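Local structure of pantothenate kinase (Coxiella burnetii, 3TQC) at residues E54-L65 and L303-I313; L145-E153 and I285-N293. The protein catalyses the ATP-dependent phosphorylation of pantothenate to 4'-phosphopantothenate, the first step in the biosynthesis of coenzyme A. One frame throughout, in Å; residues are numbered along the deposited sequence.

Interaction 1. Residues E54-L65 and L303-I313. With ADP (adenosine-5'-diphosphate), chain D.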
loop_
_atom_site.group_PDB
_atom_site.type_symbol
_atom_site.label_atom_id
_atom_site.label_comp_id
_atom_site.label_asym_id
_atom_site.label_seq_id
_atom_site.Cartn_x
_atom_site.Cartn_y
_atom_site.Cartn_z
ATOM N N GLU B 54 10.206 -8.982 -28.207
ATOM C CA GLU B 54 9.630 -8.262 -27.078
ATOM C C GLU B 54 9.717 -9.083 -25.795
ATOM O O GLU B 54 10.027 -8.537 -24.735
ATOM C CB GLU B 54 8.173 -7.883 -27.396
ATOM C CG GLU B 54 7.466 -7.050 -26.354
ATOM C CD GLU B 54 7.899 -5.586 -26.308
ATOM O OE1 GLU B 54 8.747 -5.160 -27.103
ATOM O OE2 GLU B 54 7.384 -4.867 -25.437
ATOM N N VAL B 55 9.461 -10.388 -25.895
ATOM C CA VAL B 55 9.606 -11.285 -24.753
ATOM C C VAL B 55 11.048 -11.320 -24.283
ATOM O O VAL B 55 11.318 -11.241 -23.077
ATOM C CB VAL B 55 9.225 -12.745 -25.090
ATOM C CG1 VAL B 55 9.580 -13.653 -23.920
ATOM C CG2 VAL B 55 7.756 -12.870 -25.422
ATOM N N THR B 56 11.979 -11.454 -25.224
ATOM C CA THR B 56 13.371 -11.562 -24.867
ATOM C C THR B 56 13.893 -10.256 -24.259
ATOM O O THR B 56 14.597 -10.281 -23.261
ATOM C CB THR B 56 14.259 -11.954 -26.062
ATOM O OG1 THR B 56 13.794 -13.185 -26.626
ATOM C CG2 THR B 56 15.698 -12.133 -25.607
ATOM N N GLU B 57 13.531 -9.126 -24.863
ATOM C CA GLU B 57 14.137 -7.848 -24.530
ATOM C C GLU B 57 13.459 -7.197 -23.330
ATOM O O GLU B 57 14.132 -6.563 -22.539
ATOM C CB GLU B 57 14.126 -6.893 -25.735
ATOM C CG GLU B 57 15.137 -7.232 -26.840
ATOM C CD GLU B 57 15.037 -6.282 -28.050
ATOM O OE1 GLU B 57 14.270 -5.290 -27.974
ATOM O OE2 GLU B 57 15.713 -6.522 -29.071
ATOM N N ILE B 58 12.154 -7.376 -23.173
ATOM C CA ILE B 58 11.424 -6.721 -22.089
ATOM C C ILE B 58 11.005 -7.686 -20.986
ATOM O O ILE B 58 11.404 -7.527 -19.838
ATOM C CB ILE B 58 10.176 -5.995 -22.609
ATOM C CG1 ILE B 58 10.544 -4.980 -23.699
ATOM C CG2 ILE B 58 9.477 -5.273 -21.475
ATOM C CD1 ILE B 58 11.304 -3.784 -23.168
ATOM N N TYR B 59 10.215 -8.699 -21.329
ATOM C CA TYR B 59 9.574 -9.539 -20.304
ATOM C C TYR B 59 10.502 -10.490 -19.574
ATOM O O TYR B 59 10.332 -10.727 -18.377
ATOM C CB TYR B 59 8.356 -10.258 -20.898
ATOM C CG TYR B 59 7.351 -9.219 -21.315
ATOM C CD1 TYR B 59 6.603 -8.559 -20.364
ATOM C CD2 TYR B 59 7.219 -8.830 -22.646
ATOM C CE1 TYR B 59 5.714 -7.572 -20.715
ATOM C CE2 TYR B 59 6.328 -7.845 -23.005
ATOM C CZ TYR B 59 5.578 -7.219 -22.027
ATOM O OH TYR B 59 4.687 -6.235 -22.359
ATOM N N LEU B 60 11.503 -11.008 -20.272
ATOM C CA LEU B 60 12.495 -11.838 -19.623
ATOM C C LEU B 60 13.262 -11.045 -18.555
ATOM O O LEU B 60 13.277 -11.443 -17.402
ATOM C CB LEU B 60 13.428 -12.484 -20.637
ATOM C CG LEU B 60 14.521 -13.376 -20.035
ATOM C CD1 LEU B 60 13.925 -14.344 -19.018
ATOM C CD2 LEU B 60 15.255 -14.128 -21.137
ATOM N N PRO B 61 13.875 -9.908 -18.922
ATOM C CA PRO B 61 14.543 -9.150 -17.851
ATOM C C PRO B 61 13.574 -8.596 -16.795
ATOM O O PRO B 61 13.947 -8.473 -15.624
ATOM C CB PRO B 61 15.263 -8.011 -18.589
ATOM C CG PRO B 61 14.743 -8.028 -19.990
ATOM C CD PRO B 61 14.206 -9.399 -20.262
ATOM N N LEU B 62 12.348 -8.267 -17.204
ATOM C CA LEU B 62 11.338 -7.850 -16.247
ATOM C C LEU B 62 11.131 -8.976 -15.252
ATOM O O LEU B 62 11.100 -8.737 -14.054
ATOM C CB LEU B 62 10.021 -7.464 -16.933
ATOM C CG LEU B 62 8.846 -7.161 -15.998
ATOM C CD1 LEU B 62 9.259 -6.188 -14.900
ATOM C CD2 LEU B 62 7.612 -6.634 -16.758
ATOM N N SER B 63 11.020 -10.205 -15.746
ATOM C CA SER B 63 10.829 -11.332 -14.849
ATOM C C SER B 63 12.020 -11.506 -13.911
ATOM O O SER B 63 11.827 -11.801 -12.733
ATOM C CB SER B 63 10.528 -12.626 -15.606
ATOM O OG SER B 63 11.688 -13.157 -16.219
ATOM N N ARG B 64 13.235 -11.303 -14.413
ATOM C CA ARG B 64 14.417 -11.371 -13.557
ATOM C C ARG B 64 14.392 -10.281 -12.483
ATOM O O ARG B 64 14.740 -10.546 -11.340
ATOM C CB ARG B 64 15.705 -11.278 -14.378
ATOM C CG ARG B 64 17.015 -11.331 -13.553
ATOM C CD ARG B 64 17.247 -12.699 -12.968
ATOM N NE ARG B 64 18.341 -12.750 -11.998
ATOM C CZ ARG B 64 18.227 -12.545 -10.686
ATOM N NH1 ARG B 64 17.071 -12.214 -10.126
ATOM N NH2 ARG B 64 19.297 -12.656 -9.924
ATOM N N LEU B 65 13.982 -9.066 -12.842
ATOM C CA LEU B 65 13.888 -7.982 -11.862
ATOM C C LEU B 65 12.927 -8.413 -10.771
ATOM O O LEU B 65 13.250 -8.376 -9.604
ATOM C CB LEU B 65 13.422 -6.671 -12.505
ATOM C CG LEU B 65 13.136 -5.501 -11.537
ATOM C CD1 LEU B 65 14.415 -4.961 -10.944
ATOM C CD2 LEU B 65 12.369 -4.387 -12.210
ATOM N N LEU B 303 5.716 -0.298 -10.646
ATOM C CA LEU B 303 6.301 -0.361 -11.965
ATOM C C LEU B 303 5.243 0.015 -12.991
ATOM O O LEU B 303 4.124 -0.488 -12.957
ATOM C CB LEU B 303 6.806 -1.779 -12.214
ATOM C CG LEU B 303 7.679 -2.053 -13.429
ATOM C CD1 LEU B 303 8.594 -3.229 -13.118
ATOM C CD2 LEU B 303 6.831 -2.352 -14.636
ATOM N N ILE B 304 5.578 0.927 -13.885
ATOM C CA ILE B 304 4.665 1.257 -14.958
ATOM C C ILE B 304 5.323 0.890 -16.261
ATOM O O ILE B 304 6.440 1.303 -16.530
ATOM C CB ILE B 304 4.270 2.731 -14.931
ATOM C CG1 ILE B 304 3.568 3.049 -13.603
ATOM C CG2 ILE B 304 3.359 3.068 -16.107
ATOM C CD1 ILE B 304 3.524 4.516 -13.291
ATOM N N LEU B 305 4.636 0.068 -17.040
ATOM C CA LEU B 305 5.083 -0.292 -18.368
ATOM C C LEU B 305 4.270 0.557 -19.303
ATOM O O LEU B 305 3.043 0.522 -19.266
ATOM C CB LEU B 305 4.808 -1.754 -18.670
ATOM C CG LEU B 305 5.478 -2.796 -17.804
ATOM C CD1 LEU B 305 4.944 -4.182 -18.194
ATOM C CD2 LEU B 305 6.965 -2.721 -17.984
ATOM N N GLU B 306 4.953 1.340 -20.116
ATOM C CA GLU B 306 4.305 2.254 -21.030
ATOM C C GLU B 306 4.466 1.703 -22.453
ATOM O O GLU B 306 5.575 1.524 -22.937
ATOM C CB GLU B 306 4.914 3.659 -20.882
ATOM C CG GLU B 306 4.190 4.742 -21.659
ATOM C CD GLU B 306 4.816 6.122 -21.491
ATOM O OE1 GLU B 306 4.851 6.645 -20.354
ATOM O OE2 GLU B 306 5.271 6.687 -22.501
ATOM N N LYS B 307 3.340 1.427 -23.100
ATOM C CA LYS B 307 3.315 0.809 -24.415
ATOM C C LYS B 307 3.158 1.833 -25.525
ATOM O O LYS B 307 2.406 2.787 -25.384
ATOM C CB LYS B 307 2.170 -0.214 -24.485
ATOM C CG LYS B 307 2.462 -1.486 -23.708
ATOM C CD LYS B 307 1.237 -2.342 -23.512
ATOM C CE LYS B 307 0.896 -3.175 -24.702
ATOM N NZ LYS B 307 -0.151 -4.174 -24.352
ATOM N N ALA B 308 3.883 1.636 -26.624
ATOM C CA ALA B 308 3.601 2.336 -27.880
ATOM C C ALA B 308 2.440 1.635 -28.584
ATOM O O ALA B 308 2.022 0.561 -28.165
ATOM C CB ALA B 308 4.831 2.349 -28.768
ATOM N N ALA B 309 1.927 2.238 -29.653
ATOM C CA ALA B 309 0.734 1.738 -30.368
ATOM C C ALA B 309 0.890 0.320 -30.932
ATOM O O ALA B 309 -0.102 -0.375 -31.165
ATOM C CB ALA B 309 0.333 2.714 -31.498
ATOM N N ASP B 310 2.126 -0.105 -31.170
ATOM C CA ASP B 310 2.377 -1.459 -31.646
ATOM C C ASP B 310 2.532 -2.459 -30.492
ATOM O O ASP B 310 2.923 -3.587 -30.722
ATOM C CB ASP B 310 3.616 -1.475 -32.549
ATOM C CG ASP B 310 4.904 -1.152 -31.788
ATOM O OD1 ASP B 310 4.831 -0.995 -30.549
ATOM O OD2 ASP B 310 5.976 -1.062 -32.427
ATOM N N HIS B 311 2.233 -2.024 -29.268
ATOM C CA HIS B 311 2.359 -2.817 -28.033
ATOM C C HIS B 311 3.760 -2.905 -27.421
ATOM O O HIS B 311 3.909 -3.370 -26.283
ATOM C CB HIS B 311 1.813 -4.237 -28.192
ATOM C CG HIS B 311 0.329 -4.299 -28.309
ATOM N ND1 HIS B 311 -0.489 -4.424 -27.212
ATOM C CD2 HIS B 311 -0.485 -4.277 -29.393
ATOM C CE1 HIS B 311 -1.745 -4.471 -27.614
ATOM N NE2 HIS B 311 -1.772 -4.382 -28.931
ATOM N N SER B 312 4.774 -2.470 -28.151
ATOM C CA SER B 312 6.131 -2.554 -27.656
ATOM C C SER B 312 6.277 -1.624 -26.457
ATOM O O SER B 312 5.670 -0.554 -26.415
ATOM C CB SER B 312 7.143 -2.243 -28.772
ATOM O OG SER B 312 6.999 -0.925 -29.254
ATOM N N ILE B 313 7.019 -2.068 -25.447
ATOM C CA ILE B 313 7.266 -1.250 -24.289
ATOM C C ILE B 313 8.290 -0.202 -24.672
ATOM O O ILE B 313 9.355 -0.539 -25.171
ATOM C CB ILE B 313 7.775 -2.071 -23.097
ATOM C CG1 ILE B 313 6.725 -3.091 -22.670
ATOM C CG2 ILE B 313 8.099 -1.156 -21.901
ATOM C CD1 ILE B 313 5.374 -2.486 -22.422
HETATM P PB ADP D . -6.503 -6.937 -21.058
HETATM O O1B ADP D . -6.213 -8.256 -20.416
HETATM O O2B ADP D . -5.872 -5.772 -20.341
HETATM O O3B ADP D . -7.957 -6.692 -21.396
HETATM P PA ADP D . -5.320 -8.278 -23.258
HETATM O O1A ADP D . -4.148 -8.813 -22.471
HETATM O O2A ADP D . -6.498 -9.141 -23.581
HETATM O O3A ADP D . -5.852 -6.953 -22.525
HETATM O "O5'" ADP D . -4.779 -7.705 -24.633
HETATM C "C5'" ADP D . -5.524 -6.753 -25.372
HETATM C "C4'" ADP D . -5.275 -6.964 -26.859
HETATM O "O4'" ADP D . -3.954 -6.558 -27.200
HETATM C "C3'" ADP D . -5.372 -8.423 -27.254
HETATM O "O3'" ADP D . -5.948 -8.496 -28.558
HETATM C "C2'" ADP D . -3.953 -8.933 -27.252
HETATM O "O2'" ADP D . -3.758 -9.933 -28.237
HETATM C "C1'" ADP D . -3.157 -7.688 -27.579
HETATM N N9 ADP D . -1.863 -7.591 -26.874
HETATM C C8 ADP D . -1.707 -7.479 -25.547
HETATM N N7 ADP D . -0.397 -7.382 -25.225
HETATM C C5 ADP D . 0.287 -7.431 -26.372
HETATM C C6 ADP D . 1.706 -7.368 -26.711
HETATM N N6 ADP D . 2.614 -7.247 -25.711
HETATM N N1 ADP D . 2.028 -7.443 -28.014
HETATM C C2 ADP D . 1.103 -7.573 -28.991
HETATM N N3 ADP D . -0.222 -7.631 -28.737
HETATM C C4 ADP D . -0.671 -7.563 -27.459
HETATM O O HOH W 1 5.040 -5.417 -24.917
#
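Ile58, Leu62 and Leu65 of helix 52-84 pack on Leu303, Leu305 and Ile313 here, on one face of the central sheet of the P-loop kinase fold, in a buried contact that turns polar toward the adenine of ADP. Helix and strand 303-307 run nearly antiparallel, at 173°, and their axes come no closer than 12.2 Å, so side chains bridge the gap. At one end Leu62 forks over two strand residues: its CD1 meets Leu303 CD1 at 3.5 Å, while its CD2 reaches Leu305 CD1 tip to tip. Ile58 lays CG2 against Ile313 CG1 at 3.7 Å, and the same methyl sits over a face of the Tyr59 ring. Thr108, Val111 and Leu115 of helix 105-116 also pack on that tyrosine.

The polar end belongs to Glu54. With CG anti to the backbone N (chi1 -176°) and a bend at chi2, its carboxylate is brought to the start of strand 313-319, just past the turn, where Ile313 N donates to the syn side of OE2 at 2.8 Å. One water joins the pieces: it donates to Glu54 OE2 and to His311 O, accepts from Tyr59 OH at 2.7 Å in the plane of the ring, and accepts weakly from adenine N6. His311 lies with one face on the adenine, and the Trp243 ring also stacks on His311; Lys307 NZ donates to His311 ND1, 2.9 Å away and in the ring plane.

Glu54 OE1 has its own salt bridge to Arg21, which probably keeps the carboxylate ionised. The in-plane lysine bond, together with the stack on the adenine, would hold the histidine ring's rotation.

Interaction 2. Residues L145-E153 and I285-N293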
loop_
_atom_site.group_PDB
_atom_site.type_symbol
_atom_site.label_atom_id
_atom_site.label_comp_id
_atom_site.label_asym_id
_atom_site.label_seq_id
_atom_site.Cartn_x
_atom_site.Cartn_y
_atom_site.Cartn_z
ATOM N N LEU B 145 -26.649 -2.329 -13.423
ATOM C CA LEU B 145 -25.219 -2.112 -13.579
ATOM C C LEU B 145 -24.593 -2.821 -14.792
ATOM O O LEU B 145 -23.359 -2.867 -14.902
ATOM C CB LEU B 145 -24.490 -2.540 -12.302
ATOM C CG LEU B 145 -24.815 -1.745 -11.028
ATOM C CD1 LEU B 145 -24.068 -2.333 -9.825
ATOM C CD2 LEU B 145 -24.512 -0.244 -11.189
ATOM N N MET B 146 -25.410 -3.331 -15.714
ATOM C CA MET B 146 -24.864 -4.000 -16.907
ATOM C C MET B 146 -24.080 -3.063 -17.843
ATOM O O MET B 146 -23.318 -3.534 -18.688
ATOM C CB MET B 146 -25.954 -4.722 -17.704
ATOM C CG MET B 146 -26.311 -6.115 -17.184
ATOM S SD MET B 146 -24.998 -7.363 -17.304
ATOM C CE MET B 146 -24.861 -7.559 -19.077
ATOM N N LYS B 147 -24.262 -1.752 -17.699
ATOM C CA LYS B 147 -23.486 -0.782 -18.479
ATOM C C LYS B 147 -22.233 -0.357 -17.703
ATOM O O LYS B 147 -21.458 0.477 -18.171
ATOM C CB LYS B 147 -24.364 0.436 -18.832
ATOM C CG LYS B 147 -24.474 0.749 -20.344
ATOM C CD LYS B 147 -25.105 -0.399 -21.152
ATOM C CE LYS B 147 -24.830 -0.285 -22.681
ATOM N NZ LYS B 147 -25.133 1.053 -23.318
ATOM N N ARG B 148 -22.026 -0.958 -16.534
ATOM C CA ARG B 148 -20.978 -0.558 -15.612
ATOM C C ARG B 148 -20.084 -1.754 -15.227
ATOM O O ARG B 148 -19.483 -1.780 -14.162
ATOM C CB ARG B 148 -21.629 0.039 -14.367
ATOM C CG ARG B 148 -22.588 1.207 -14.656
ATOM C CD ARG B 148 -21.855 2.536 -14.840
ATOM N NE ARG B 148 -21.249 2.998 -13.588
ATOM C CZ ARG B 148 -20.776 4.227 -13.376
ATOM N NH1 ARG B 148 -20.833 5.162 -14.328
ATOM N NH2 ARG B 148 -20.253 4.526 -12.192
ATOM N N LYS B 149 -20.001 -2.738 -16.111
ATOM C CA LYS B 149 -19.210 -3.924 -15.869
ATOM C C LYS B 149 -17.771 -3.467 -15.889
ATOM O O LYS B 149 -17.371 -2.773 -16.804
ATOM C CB LYS B 149 -19.465 -4.951 -16.972
ATOM C CG LYS B 149 -19.538 -6.393 -16.509
ATOM C CD LYS B 149 -20.104 -7.266 -17.615
ATOM C CE LYS B 149 -20.392 -8.667 -17.144
ATOM N NZ LYS B 149 -20.724 -9.589 -18.262
ATOM N N GLY B 150 -17.011 -3.803 -14.849
ATOM C CA GLY B 150 -15.638 -3.344 -14.724
ATOM C C GLY B 150 -15.480 -2.137 -13.809
ATOM O O GLY B 150 -14.380 -1.859 -13.330
ATOM N N PHE B 151 -16.573 -1.409 -13.586
ATOM C CA PHE B 151 -16.585 -0.316 -12.622
ATOM C C PHE B 151 -16.600 -0.931 -11.223
ATOM O O PHE B 151 -16.978 -2.087 -11.058
ATOM C CB PHE B 151 -17.807 0.592 -12.824
ATOM C CG PHE B 151 -17.714 1.487 -14.037
ATOM C CD1 PHE B 151 -17.570 2.859 -13.888
ATOM C CD2 PHE B 151 -17.786 0.960 -15.323
ATOM C CE1 PHE B 151 -17.485 3.687 -14.995
ATOM C CE2 PHE B 151 -17.711 1.786 -16.429
ATOM C CZ PHE B 151 -17.554 3.148 -16.267
ATOM N N PRO B 152 -16.181 -0.176 -10.206
ATOM C CA PRO B 152 -16.008 -0.828 -8.879
ATOM C C PRO B 152 -17.281 -1.495 -8.349
ATOM O O PRO B 152 -17.202 -2.544 -7.723
ATOM C CB PRO B 152 -15.607 0.322 -7.950
ATOM C CG PRO B 152 -15.110 1.433 -8.891
ATOM C CD PRO B 152 -15.798 1.247 -10.213
ATOM N N GLU B 153 -18.437 -0.899 -8.627
ATOM C CA GLU B 153 -19.700 -1.392 -8.089
ATOM C C GLU B 153 -20.137 -2.719 -8.723
ATOM O O GLU B 153 -21.101 -3.329 -8.274
ATOM C CB GLU B 153 -20.805 -0.327 -8.204
ATOM C CG GLU B 153 -21.142 0.149 -9.633
ATOM C CD GLU B 153 -20.340 1.371 -10.100
ATOM O OE1 GLU B 153 -19.263 1.652 -9.525
ATOM O OE2 GLU B 153 -20.791 2.048 -11.054
ATOM N N ILE B 285 -18.360 3.402 -21.895
ATOM C CA ILE B 285 -18.149 2.485 -20.803
ATOM C C ILE B 285 -16.662 2.391 -20.430
ATOM O O ILE B 285 -16.238 2.962 -19.427
ATOM C CB ILE B 285 -18.725 1.102 -21.123
ATOM C CG1 ILE B 285 -20.236 1.214 -21.383
ATOM C CG2 ILE B 285 -18.433 0.129 -19.975
ATOM C CD1 ILE B 285 -20.877 -0.109 -21.747
ATOM N N ASN B 286 -15.871 1.691 -21.232
ATOM C CA ASN B 286 -14.499 1.382 -20.829
ATOM C C ASN B 286 -13.596 2.599 -20.599
ATOM O O ASN B 286 -12.829 2.621 -19.634
ATOM C CB ASN B 286 -13.857 0.410 -21.819
ATOM C CG ASN B 286 -14.543 -0.946 -21.817
ATOM O OD1 ASN B 286 -14.836 -1.502 -20.760
ATOM N ND2 ASN B 286 -14.809 -1.476 -22.994
ATOM N N LYS B 287 -13.705 3.610 -21.453
ATOM C CA LYS B 287 -12.887 4.800 -21.318
ATOM C C LYS B 287 -13.260 5.648 -20.105
ATOM O O LYS B 287 -12.403 6.316 -19.529
ATOM C CB LYS B 287 -12.946 5.670 -22.575
ATOM C CG LYS B 287 -12.027 6.893 -22.470
ATOM C CD LYS B 287 -11.572 7.398 -23.828
ATOM C CE LYS B 287 -12.404 8.527 -24.320
ATOM N NZ LYS B 287 -12.168 9.723 -23.486
ATOM N N VAL B 288 -14.534 5.640 -19.743
ATOM C CA VAL B 288 -14.987 6.334 -18.561
ATOM C C VAL B 288 -14.430 5.601 -17.348
ATOM O O VAL B 288 -13.998 6.226 -16.392
ATOM C CB VAL B 288 -16.531 6.409 -18.500
ATOM C CG1 VAL B 288 -17.004 6.976 -17.158
ATOM C CG2 VAL B 288 -17.056 7.243 -19.656
ATOM N N ASN B 289 -14.427 4.278 -17.407
ATOM C CA ASN B 289 -13.861 3.465 -16.353
ATOM C C ASN B 289 -12.376 3.788 -16.207
ATOM O O ASN B 289 -11.889 4.068 -15.109
ATOM C CB ASN B 289 -14.063 1.976 -16.665
ATOM C CG ASN B 289 -13.849 1.083 -15.461
ATOM O OD1 ASN B 289 -13.837 1.549 -14.323
ATOM N ND2 ASN B 289 -13.683 -0.213 -15.708
ATOM N N LEU B 290 -11.666 3.770 -17.327
ATOM C CA LEU B 290 -10.261 4.140 -17.331
ATOM C C LEU B 290 -10.054 5.501 -16.674
ATOM O O LEU B 290 -9.247 5.631 -15.756
ATOM C CB LEU B 290 -9.726 4.141 -18.754
ATOM C CG LEU B 290 -8.316 4.648 -19.010
ATOM C CD1 LEU B 290 -7.293 3.835 -18.244
ATOM C CD2 LEU B 290 -8.069 4.574 -20.498
ATOM N N MET B 291 -10.809 6.504 -17.107
ATOM C CA MET B 291 -10.577 7.868 -16.639
ATOM C C MET B 291 -10.990 8.059 -15.187
ATOM O O MET B 291 -10.352 8.824 -14.470
ATOM C CB MET B 291 -11.283 8.902 -17.527
ATOM C CG MET B 291 -10.768 9.001 -18.994
ATOM S SD MET B 291 -8.955 8.973 -19.212
ATOM C CE MET B 291 -8.524 10.679 -18.836
ATOM N N GLU B 292 -12.030 7.347 -14.754
ATOM C CA GLU B 292 -12.616 7.562 -13.425
ATOM C C GLU B 292 -12.061 6.642 -12.339
ATOM O O GLU B 292 -11.963 7.039 -11.182
ATOM C CB GLU B 292 -14.142 7.416 -13.469
ATOM C CG GLU B 292 -14.856 8.467 -14.301
ATOM C CD GLU B 292 -16.376 8.441 -14.122
ATOM O OE1 GLU B 292 -16.949 7.414 -13.688
ATOM O OE2 GLU B 292 -17.006 9.462 -14.415
ATOM N N ASN B 293 -11.715 5.414 -12.699
ATOM C CA ASN B 293 -11.400 4.397 -11.689
ATOM C C ASN B 293 -10.058 3.681 -11.807
ATOM O O ASN B 293 -9.631 3.024 -10.863
ATOM C CB ASN B 293 -12.503 3.344 -11.688
ATOM C CG ASN B 293 -13.873 3.957 -11.615
ATOM O OD1 ASN B 293 -14.689 3.772 -12.515
ATOM N ND2 ASN B 293 -14.134 4.704 -10.555
HETATM O O HOH W 2 -19.607 8.117 -13.779
#
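Phe151 pushes its ring against helix 271-294 and is sandwiched there. Over one face lies Asn289, whose CB sits 3.9 Å from the ring centroid in a CH-pi contact and whose amide is stacked only 15° from the ring plane. On the opposite face is the guanidinium of Arg148, from the phenylalanine's own loop, held on the ring by a side-on grip of NE and NH2 on Glu153 OE2. The rim is filled too: Val288 CG1 and Ile285 CG2 both lie near the ring plane, and Ile285 O comes within 3.4 Å of CZ. Beyond the ring, Asn289 ND2 gives a weak hydrogen bond of 3.0 Å to Gly150 O. That carbonyl lies in the type II turn Arg148-Phe151, part of the loop between helices 137-142 and 157-168 of this P-loop kinase fold, which packs on helix 271-294. Gly150, with its positive phi of 99°, takes the third position of the turn, and Asn289 ND2 lies close to it, 3.2 Å from Gly150 C.

Ile285 packs under the Lys147 backbone, CG1 to O 3.5 Å.

The outer side is looser. Arg148 NH1 reaches Glu292 OE1 through a water, which donates to the carboxylate at 2.8 Å. The exposed Lys147 chain merely crosses Ile285, CG to CD1 4.0 Å.

How the interactions relate
Starting from the N terminus, the chain lays down residues 54-65 on helix 52-84, then passes through strand 93-99, the P-loop and helix 105-116 before it reaches the loop 145-153. That loop waits until helix 271-294 for its partner, so interaction 2 closes a loop of 131 residues. A few residues later strand 303-307 comes back to helix 52-84, and interaction 1 closes the larger loop around the smaller one. The two contacts do not touch: their centres are about 27 Å apart. Interaction 1 ties the early helix to the sheet beside the adenine, interaction 2 ties a loop to the late helix, and both also reach the second subunit.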